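Local coordinates for chitin binding domain (PDB 3UAM), which probably binds chitin and may cleave it oxidatively in the manner of AA10 lytic polysaccharide monooxygenases, at residues A[25-30]-A[112-117]; A[42-47]-A[87-92]; A[129-134]-A[179-184]. One frame throughout, in Å; residues are numbered along the deposited sequence.

Contacts 1 and 3 are close neighbours, their centres 9 Å apart, because strands 113-121 and 179-184 lie side by side in a three-stranded antiparallel sheet. Contact 1 joins strand 21-26 to the middle strand of that sheet, and contact 3 packs an outer strand, 179-184, across the core onto strand 126-133 of the second, mixed sheet. Contact 2 lies at the surface, its centre 20 Å from contact 1 and 22 Å from contact 3. Along the chain it is nested within the loop closed by contact 1, whereas contact 3 follows both. Contacts 1 and 3 represent pairing within one sheet and packing between the two sheets of a β-sandwich, contact 2 the region inserted between early strands.

Contact 1 (A[25-30]-A[112-117]); sequences ITPESR and QSLQIS
Thr26 and Ser117 lie across from each other on neighbouring antiparallel strands, and their backbones make the tight part of this contact. Ser117 N donates to Thr26 O at 2.9 Å, in an almost straight bond (169° at the hydrogen). Ser117 O in turn accepts from Ile25 N, also at 2.9 Å, so Ser117 is gripped through both backbone polar groups by two successive residues. Thr26 O has further company: Ile116 CA lies 3.4 Å from it in a C-H...O contact. Because Ile25 and Thr26 together face the single residue Ser117, this is a classic β-bulge, placed at the very end of strand 21-26 where it pairs with the middle strand of the three-stranded sheet. The cis peptide bond before Pro27 then turns the chain out of the sheet, a task to which proline is suited, since its cis form costs far less than that of other residues. The Pro27 ring keeps its apolar side against the strand: Pro27 CD lies 3.7 Å from Ile116 CD1, while CG touches Leu114 CD1 more distantly, and Ile211 and Leu194 of the second sheet continue this greasy layer. The face bearing Thr26 and Ser117 is looser and wetter. Thr26 OG1 rests 3.5 Å from Ser117 CB, brought there by a chi1 of 44° that places the hydroxyl between the backbone N and the carbonyl carbon. The two hydroxyls are bridged by a water, which also donates to Gln115 O at 2.7 Å; small hydroxyl residues suit this edge, since both can hydrogen-bond the bridging water.

Contact 2 (A[42-47]-A[87-92]); sequences FGQVNE and TADARA
Gln44, on the one-turn helix 42-45, and Arg91, on the 3-10 segment 90-92, bring their CA atoms to 6.4 Å, the closest CA pair of the two segments. Both side chains begin by leaning on each other, with Gln44 CB 3.8 Å from Arg91 CG. Beyond this apolar stem Arg91 bends at chi3 (-85°), which carries its guanidinium back to Asp89 and across to Glu47. Arg91 NH1 donates to Glu47 O at 2.9 Å; the oxygen lies in the guanidinium plane, although the nitrogen stands above the carbonyl plane. Asp89 is held side-on by two nitrogens, Arg91 NH2 bonding Asp89 OD2 at 2.9 Å in a salt bridge and Arg91 NE reaching Asp89 OD1 at 3.0 Å through the syn lone pair. OD1 also accepts from Arg91 N, which closes an Asx turn at the start of the 3-10 segment, a place for which aspartate's short side chain is well fitted. Gln44 NE2 adds a weak bond to Asp89 OD2 at 3.2 Å, while its OE1 accepts from Asp41 N, so the amide links Asp89 to the backbone just ahead of its own helix. Glu47 OE1 stays 4.1 Å from Arg91 NH1, well out of the guanidinium plane, and Glu47 OE2 bonds His21 NE2. With N-H donors around its oxygens, Asp89 probably stays ionised and neutralises the arginine that ties the 87-92 loop to the end of helix 42-45.

Contact 3 (A[129-134]-A[179-184]); sequences WTYWIT and TIHEFN
An aromatic cluster of Trp129, Tyr131, His181 and Phe183 fills the space between the two sheets here, in the immunoglobulin-like β-sandwich of the LPMO family to which this protein belongs by sequence; Thr179 packs on Trp129 beside it. The two strand segments pass 10.4 Å apart with their directions 37° from parallel, a spacing that large rings can fill. His181 turns one edge to both Trp129 and Tyr131. Its CE1 points at the face of the indole, His181 CE1 being 3.4 Å from Trp129 CG, in a T-shaped arrangement with the planes at 74°. The neighbouring ring atom, His181 ND1, meets Tyr131 OH, 2.7 Å away and near the plane of both rings, in a hydrogen bond whose donor could be either. Histidine suits this place because one flat ring offers both a C-H edge and a polar nitrogen, and the bond, with the Trp129 face, limits its rotation. Thr179 covers the same indole face farther out, its methyl CG2 4.1 Å from the centroid of the Trp129 six-membered ring in a CH-π contact. In Phe183 a chi1 of 45° tucks the ring back above its own main chain and brings its CE2 corner over the Tyr131 face, the ring planes oblique to each other; Phe183 CE2 sits above the centre of that face, 3.7 Å from Tyr131 CD2. Several polar atoms have further partners: Tyr131 OH also bonds Trp118 NE1, and Tyr120 OH serves both Trp129 NE1 and Thr179 OG1. Around this core, strand 155-158 contributes Tyr157, whose ring stacks on His181, strand 190-200 contributes Trp198, stacked on Trp129, and strand 113-121 lines the cluster with Ile116, which touches both Tyr131 and Phe183.

Contact 1 (A[25-30]-A[112-117])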
loop_
_atom_site.group_PDB
_atom_site.type_symbol
_atom_site.label_atom_id
_atom_site.label_comp_id
_atom_site.label_asym_id
_atom_site.label_seq_id
_atom_site.Cartn_x
_atom_site.Cartn_y
_atom_site.Cartn_z
ATOM N N ILE A 25 -7.875 3.807 5.822
ATOM C CA ILE A 25 -8.568 4.892 6.478
ATOM C C ILE A 25 -8.002 5.178 7.862
ATOM O O ILE A 25 -8.103 6.319 8.324
ATOM C CB ILE A 25 -10.105 4.683 6.525
ATOM C CG1 ILE A 25 -10.505 3.388 7.244
ATOM C CG2 ILE A 25 -10.672 4.726 5.109
ATOM C CD1 ILE A 25 -11.963 3.376 7.694
ATOM N N THR A 26 -7.456 4.172 8.545
ATOM C CA THR A 26 -6.797 4.405 9.841
ATOM C C THR A 26 -5.657 3.404 10.057
ATOM O O THR A 26 -5.744 2.244 9.649
ATOM C CB THR A 26 -7.762 4.353 11.039
ATOM O OG1 THR A 26 -8.627 3.246 10.890
ATOM C CG2 THR A 26 -8.646 5.628 11.155
ATOM N N PRO A 27 -4.525 3.878 10.577
ATOM C CA PRO A 27 -4.263 5.299 10.711
ATOM C C PRO A 27 -4.351 5.936 9.332
ATOM O O PRO A 27 -4.046 5.272 8.344
ATOM C CB PRO A 27 -2.833 5.357 11.238
ATOM C CG PRO A 27 -2.215 4.067 10.897
ATOM C CD PRO A 27 -3.327 3.062 10.827
ATOM N N GLU A 28 -4.731 7.208 9.280
ATOM C CA GLU A 28 -4.983 7.876 8.030
ATOM C C GLU A 28 -3.727 7.771 7.161
ATOM O O GLU A 28 -2.616 8.113 7.599
ATOM C CB GLU A 28 -5.336 9.350 8.246
ATOM C CG GLU A 28 -6.694 9.599 8.901
ATOM C CD GLU A 28 -6.679 9.532 10.431
ATOM O OE1 GLU A 28 -5.721 9.022 11.054
ATOM O OE2 GLU A 28 -7.659 10.018 11.027
ATOM N N SER A 29 -3.919 7.322 5.930
ATOM C CA SER A 29 -2.831 7.255 4.993
ATOM C C SER A 29 -2.481 8.686 4.560
ATOM O O SER A 29 -3.247 9.626 4.794
ATOM C CB SER A 29 -3.210 6.390 3.795
ATOM O OG SER A 29 -4.106 7.066 2.943
ATOM N N ARG A 30 -1.315 8.830 3.944
ATOM C CA ARG A 30 -0.891 10.109 3.421
ATOM C C ARG A 30 -1.960 10.690 2.498
ATOM O O ARG A 30 -2.270 11.881 2.583
ATOM C CB ARG A 30 0.432 9.954 2.684
ATOM C CG ARG A 30 0.985 11.240 2.112
ATOM C CD ARG A 30 2.222 10.985 1.296
ATOM N NE ARG A 30 3.349 10.489 2.095
ATOM C CZ ARG A 30 4.569 10.235 1.589
ATOM N NH1 ARG A 30 4.826 10.476 0.320
ATOM N NH2 ARG A 30 5.555 9.777 2.361
ATOM N N GLN A 112 4.782 -1.074 19.371
ATOM C CA GLN A 112 3.381 -0.734 19.493
ATOM C C GLN A 112 2.445 -1.575 18.602
ATOM O O GLN A 112 2.717 -1.751 17.411
ATOM C CB GLN A 112 3.209 0.745 19.127
ATOM C CG GLN A 112 1.833 1.292 19.409
ATOM C CD GLN A 112 1.617 2.636 18.760
ATOM O OE1 GLN A 112 2.468 3.532 18.843
ATOM N NE2 GLN A 112 0.481 2.778 18.094
ATOM N N SER A 113 1.349 -2.068 19.188
ATOM C CA SER A 113 0.289 -2.741 18.428
ATOM C C SER A 113 -0.441 -1.725 17.577
ATOM O O SER A 113 -0.888 -0.709 18.077
ATOM C CB SER A 113 -0.735 -3.422 19.339
ATOM O OG SER A 113 -0.118 -4.325 20.212
ATOM N N LEU A 114 -0.530 -1.985 16.291
ATOM C CA LEU A 114 -1.106 -1.033 15.367
ATOM C C LEU A 114 -2.182 -1.746 14.593
ATOM O O LEU A 114 -1.947 -2.814 14.035
ATOM C CB LEU A 114 -0.034 -0.507 14.412
ATOM C CG LEU A 114 -0.434 0.678 13.528
ATOM C CD1 LEU A 114 -0.682 1.908 14.383
ATOM C CD2 LEU A 114 0.654 0.938 12.505
ATOM N N GLN A 115 -3.377 -1.178 14.608
ATOM C CA GLN A 115 -4.486 -1.718 13.851
ATOM C C GLN A 115 -4.614 -0.927 12.546
ATOM O O GLN A 115 -4.694 0.307 12.553
ATOM C CB GLN A 115 -5.758 -1.611 14.691
ATOM C CG GLN A 115 -6.891 -2.492 14.231
ATOM C CD GLN A 115 -7.856 -2.807 15.363
ATOM O OE1 GLN A 115 -8.689 -1.979 15.681
ATOM N NE2 GLN A 115 -7.738 -4.013 15.977
ATOM N N ILE A 116 -4.601 -1.629 11.430
ATOM C CA ILE A 116 -4.791 -1.019 10.117
ATOM C C ILE A 116 -6.193 -1.339 9.620
ATOM O O ILE A 116 -6.621 -2.519 9.689
ATOM C CB ILE A 116 -3.829 -1.604 9.070
ATOM C CG1 ILE A 116 -2.375 -1.580 9.561
ATOM C CG2 ILE A 116 -3.986 -0.884 7.722
ATOM C CD1 ILE A 116 -1.821 -0.212 9.838
ATOM N N SER A 117 -6.917 -0.319 9.146
ATOM C CA SER A 117 -8.209 -0.539 8.526
ATOM C C SER A 117 -8.203 -0.078 7.070
ATOM O O SER A 117 -7.939 1.085 6.780
ATOM C CB SER A 117 -9.325 0.195 9.272
ATOM O OG SER A 117 -9.551 -0.337 10.570
HETATM O O HOH W 1 -7.361 0.852 12.304
#

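Contact 2 (A[42-47]-A[87-92])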
loop_
_atom_site.group_PDB
_atom_site.type_symbol
_atom_site.label_atom_id
_atom_site.label_comp_id
_atom_site.label_asym_id
_atom_site.label_seq_id
_atom_site.Cartn_x
_atom_site.Cartn_y
_atom_site.Cartn_z
ATOM N N PHE A 42 -12.118 12.226 -3.538
ATOM C CA PHE A 42 -12.340 10.883 -3.017
ATOM C C PHE A 42 -11.875 9.785 -3.982
ATOM O O PHE A 42 -11.242 8.824 -3.551
ATOM C CB PHE A 42 -13.832 10.700 -2.671
ATOM C CG PHE A 42 -14.137 9.448 -1.900
ATOM C CD1 PHE A 42 -13.814 9.366 -0.556
ATOM C CD2 PHE A 42 -14.760 8.365 -2.510
ATOM C CE1 PHE A 42 -14.107 8.226 0.181
ATOM C CE2 PHE A 42 -15.053 7.220 -1.788
ATOM C CZ PHE A 42 -14.735 7.157 -0.435
ATOM N N GLY A 43 -12.199 9.914 -5.277
ATOM C CA GLY A 43 -11.739 8.933 -6.268
ATOM C C GLY A 43 -10.221 8.785 -6.236
ATOM O O GLY A 43 -9.671 7.680 -6.138
ATOM N N GLN A 44 -9.543 9.922 -6.292
ATOM C CA GLN A 44 -8.083 9.970 -6.302
ATOM C C GLN A 44 -7.428 9.236 -5.124
ATOM O O GLN A 44 -6.479 8.479 -5.325
ATOM C CB GLN A 44 -7.625 11.435 -6.330
ATOM C CG GLN A 44 -7.881 12.131 -7.672
ATOM C CD GLN A 44 -7.495 13.602 -7.656
ATOM O OE1 GLN A 44 -7.529 14.249 -6.614
ATOM N NE2 GLN A 44 -7.112 14.132 -8.808
ATOM N N VAL A 45 -7.916 9.463 -3.899
ATOM C CA VAL A 45 -7.392 8.791 -2.696
ATOM C C VAL A 45 -7.512 7.273 -2.803
ATOM O O VAL A 45 -6.661 6.531 -2.304
ATOM C CB VAL A 45 -8.144 9.243 -1.422
ATOM C CG1 VAL A 45 -7.720 8.417 -0.208
ATOM C CG2 VAL A 45 -7.884 10.718 -1.164
ATOM N N ASN A 46 -8.591 6.835 -3.452
ATOM C CA ASN A 46 -8.975 5.422 -3.574
ATOM C C ASN A 46 -8.480 4.695 -4.852
ATOM O O ASN A 46 -8.803 3.510 -5.057
ATOM C CB ASN A 46 -10.503 5.333 -3.567
ATOM C CG ASN A 46 -11.089 5.422 -2.174
ATOM O OD1 ASN A 46 -10.905 4.514 -1.374
ATOM N ND2 ASN A 46 -11.750 6.531 -1.861
ATOM N N GLU A 47 -7.696 5.395 -5.682
ATOM C CA GLU A 47 -7.264 4.878 -6.975
ATOM C C GLU A 47 -5.740 5.039 -7.163
ATOM O O GLU A 47 -5.274 5.400 -8.248
ATOM C CB GLU A 47 -8.022 5.579 -8.102
ATOM C CG GLU A 47 -9.485 5.207 -8.182
ATOM C CD GLU A 47 -10.301 6.090 -9.122
ATOM O OE1 GLU A 47 -9.751 6.709 -10.052
ATOM O OE2 GLU A 47 -11.535 6.170 -8.933
ATOM N N THR A 87 0.671 9.694 -11.974
ATOM C CA THR A 87 1.297 11.013 -12.030
ATOM C C THR A 87 0.641 12.009 -13.004
ATOM O O THR A 87 1.174 13.097 -13.185
ATOM C CB THR A 87 2.796 10.881 -12.402
ATOM O OG1 THR A 87 2.910 10.278 -13.694
ATOM C CG2 THR A 87 3.547 10.022 -11.397
ATOM N N ALA A 88 -0.502 11.671 -13.599
ATOM C CA ALA A 88 -1.155 12.549 -14.590
ATOM C C ALA A 88 -2.039 13.653 -13.988
ATOM O O ALA A 88 -2.460 14.558 -14.701
ATOM C CB ALA A 88 -1.985 11.726 -15.577
ATOM N N ASP A 89 -2.332 13.570 -12.695
ATOM C CA ASP A 89 -3.208 14.532 -12.044
ATOM C C ASP A 89 -2.700 14.861 -10.616
ATOM O O ASP A 89 -1.520 14.659 -10.334
ATOM C CB ASP A 89 -4.649 14.015 -12.074
ATOM C CG ASP A 89 -4.877 12.825 -11.149
ATOM O OD1 ASP A 89 -3.975 12.427 -10.393
ATOM O OD2 ASP A 89 -5.996 12.267 -11.190
ATOM N N ALA A 90 -3.570 15.367 -9.736
ATOM C CA ALA A 90 -3.130 15.865 -8.427
ATOM C C ALA A 90 -2.594 14.763 -7.497
ATOM O O ALA A 90 -1.957 15.076 -6.486
ATOM C CB ALA A 90 -4.237 16.656 -7.741
ATOM N N ARG A 91 -2.829 13.497 -7.829
ATOM C CA ARG A 91 -2.177 12.389 -7.110
ATOM C C ARG A 91 -0.632 12.508 -7.131
ATOM O O ARG A 91 0.033 11.927 -6.277
ATOM C CB ARG A 91 -2.584 11.034 -7.684
ATOM C CG ARG A 91 -4.015 10.634 -7.370
ATOM C CD ARG A 91 -4.436 9.393 -8.151
ATOM N NE ARG A 91 -4.907 9.752 -9.479
ATOM C CZ ARG A 91 -5.549 8.936 -10.309
ATOM N NH1 ARG A 91 -5.739 7.655 -10.018
ATOM N NH2 ARG A 91 -5.958 9.408 -11.475
ATOM N N ALA A 92 -0.078 13.242 -8.097
ATOM C CA ALA A 92 1.377 13.483 -8.144
ATOM C C ALA A 92 1.944 14.157 -6.902
ATOM O O ALA A 92 3.114 13.951 -6.584
ATOM C CB ALA A 92 1.755 14.296 -9.384
HETATM O O HOH W 2 -7.796 6.300 -11.451
#

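Contact 3 (A[129-134]-A[179-184])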
loop_
_atom_site.group_PDB
_atom_site.type_symbol
_atom_site.label_atom_id
_atom_site.label_comp_id
_atom_site.label_asym_id
_atom_site.label_seq_id
_atom_site.Cartn_x
_atom_site.Cartn_y
_atom_site.Cartn_z
ATOM N N TRP A 129 -2.536 -8.751 1.244
ATOM C CA TRP A 129 -2.161 -7.439 1.699
ATOM C C TRP A 129 -0.788 -7.594 2.283
ATOM O O TRP A 129 -0.512 -8.573 2.973
ATOM C CB TRP A 129 -3.067 -6.967 2.817
ATOM C CG TRP A 129 -4.498 -6.758 2.463
ATOM C CD1 TRP A 129 -5.144 -5.557 2.181
ATOM C CD2 TRP A 129 -5.534 -7.775 2.389
ATOM N NE1 TRP A 129 -6.484 -5.765 1.955
ATOM C CE2 TRP A 129 -6.782 -7.070 2.062
ATOM C CE3 TRP A 129 -5.564 -9.146 2.586
ATOM C CZ2 TRP A 129 -7.985 -7.740 1.923
ATOM C CZ3 TRP A 129 -6.785 -9.814 2.441
ATOM C CH2 TRP A 129 -7.970 -9.112 2.109
ATOM N N THR A 130 0.076 -6.630 2.012
ATOM C CA THR A 130 1.457 -6.666 2.445
ATOM C C THR A 130 1.785 -5.315 3.083
ATOM O O THR A 130 1.270 -4.273 2.628
ATOM C CB THR A 130 2.412 -6.881 1.261
ATOM O OG1 THR A 130 2.176 -8.169 0.666
ATOM C CG2 THR A 130 3.829 -6.882 1.775
ATOM N N TYR A 131 2.592 -5.347 4.141
ATOM C CA TYR A 131 3.025 -4.148 4.833
ATOM C C TYR A 131 4.550 -4.103 4.847
ATOM O O TYR A 131 5.189 -4.995 5.345
ATOM C CB TYR A 131 2.447 -4.097 6.236
ATOM C CG TYR A 131 0.935 -4.111 6.214
ATOM C CD1 TYR A 131 0.227 -2.922 6.109
ATOM C CD2 TYR A 131 0.220 -5.303 6.256
ATOM C CE1 TYR A 131 -1.149 -2.909 6.070
ATOM C CE2 TYR A 131 -1.164 -5.294 6.228
ATOM C CZ TYR A 131 -1.845 -4.083 6.124
ATOM O OH TYR A 131 -3.223 -4.009 6.065
ATOM N N TRP A 132 5.096 -3.032 4.297
ATOM C CA TRP A 132 6.532 -2.815 4.155
ATOM C C TRP A 132 6.958 -1.640 5.004
ATOM O O TRP A 132 6.219 -0.648 5.127
ATOM C CB TRP A 132 6.879 -2.500 2.681
ATOM C CG TRP A 132 6.385 -3.518 1.676
ATOM C CD1 TRP A 132 5.172 -3.523 0.983
ATOM C CD2 TRP A 132 7.090 -4.735 1.226
ATOM N NE1 TRP A 132 5.104 -4.630 0.142
ATOM C CE2 TRP A 132 6.215 -5.392 0.261
ATOM C CE3 TRP A 132 8.309 -5.312 1.523
ATOM C CZ2 TRP A 132 6.560 -6.593 -0.343
ATOM C CZ3 TRP A 132 8.649 -6.517 0.906
ATOM C CH2 TRP A 132 7.799 -7.131 -0.027
ATOM N N ILE A 133 8.167 -1.713 5.555
ATOM C CA ILE A 133 8.641 -0.722 6.502
ATOM C C ILE A 133 10.035 -0.252 6.053
ATOM O O ILE A 133 10.871 -1.055 5.579
ATOM C CB ILE A 133 8.687 -1.281 7.947
ATOM C CG1 ILE A 133 9.027 -0.185 8.957
ATOM C CG2 ILE A 133 9.706 -2.406 8.062
ATOM C CD1 ILE A 133 7.952 0.838 9.194
ATOM N N THR A 134 10.258 1.052 6.207
ATOM C CA THR A 134 11.523 1.667 5.885
ATOM C C THR A 134 12.594 1.149 6.832
ATOM O O THR A 134 12.332 0.793 7.983
ATOM C CB THR A 134 11.452 3.212 5.937
ATOM O OG1 THR A 134 10.757 3.639 7.128
ATOM C CG2 THR A 134 10.732 3.774 4.716
ATOM N N THR A 179 -11.334 -4.243 5.902
ATOM C CA THR A 179 -10.320 -5.208 6.299
ATOM C C THR A 179 -9.517 -4.627 7.471
ATOM O O THR A 179 -8.925 -3.550 7.358
ATOM C CB THR A 179 -9.355 -5.517 5.153
ATOM O OG1 THR A 179 -10.105 -5.903 3.988
ATOM C CG2 THR A 179 -8.352 -6.640 5.574
ATOM N N ILE A 180 -9.497 -5.351 8.580
ATOM C CA ILE A 180 -8.804 -4.931 9.782
ATOM C C ILE A 180 -7.625 -5.863 10.091
ATOM O O ILE A 180 -7.808 -7.055 10.354
ATOM C CB ILE A 180 -9.773 -4.907 10.954
ATOM C CG1 ILE A 180 -10.949 -3.993 10.593
ATOM C CG2 ILE A 180 -9.089 -4.408 12.219
ATOM C CD1 ILE A 180 -12.254 -4.528 11.096
ATOM N N HIS A 181 -6.421 -5.304 10.056
ATOM C CA HIS A 181 -5.192 -6.043 10.338
ATOM C C HIS A 181 -4.554 -5.470 11.554
ATOM O O HIS A 181 -4.689 -4.275 11.804
ATOM C CB HIS A 181 -4.245 -5.942 9.159
ATOM C CG HIS A 181 -4.734 -6.686 7.930
ATOM N ND1 HIS A 181 -4.577 -6.213 6.681
ATOM C CD2 HIS A 181 -5.387 -7.916 7.805
ATOM C CE1 HIS A 181 -5.084 -7.102 5.799
ATOM N NE2 HIS A 181 -5.592 -8.134 6.487
ATOM N N GLU A 182 -3.850 -6.298 12.314
ATOM C CA GLU A 182 -3.145 -5.826 13.511
ATOM C C GLU A 182 -1.792 -6.497 13.620
ATOM O O GLU A 182 -1.680 -7.713 13.478
ATOM C CB GLU A 182 -3.958 -6.098 14.794
ATOM C CG GLU A 182 -3.323 -5.518 16.068
ATOM C CD GLU A 182 -4.307 -5.394 17.228
ATOM O OE1 GLU A 182 -5.050 -6.366 17.464
ATOM O OE2 GLU A 182 -4.359 -4.312 17.892
ATOM N N PHE A 183 -0.768 -5.704 13.893
ATOM C CA PHE A 183 0.569 -6.235 14.126
ATOM C C PHE A 183 1.386 -5.275 14.985
ATOM O O PHE A 183 0.958 -4.154 15.250
ATOM C CB PHE A 183 1.275 -6.498 12.791
ATOM C CG PHE A 183 1.134 -5.390 11.784
ATOM C CD1 PHE A 183 1.972 -4.300 11.814
ATOM C CD2 PHE A 183 0.191 -5.478 10.759
ATOM C CE1 PHE A 183 1.861 -3.296 10.864
ATOM C CE2 PHE A 183 0.064 -4.467 9.810
ATOM C CZ PHE A 183 0.901 -3.376 9.864
ATOM N N ASN A 184 2.568 -5.709 15.393
ATOM C CA ASN A 184 3.430 -4.872 16.195
ATOM C C ASN A 184 4.421 -4.175 15.315
ATOM O O ASN A 184 5.059 -4.813 14.470
ATOM C CB ASN A 184 4.176 -5.698 17.228
ATOM C CG ASN A 184 3.247 -6.289 18.248
ATOM O OD1 ASN A 184 2.812 -7.424 18.100
ATOM N ND2 ASN A 184 2.887 -5.504 19.265
#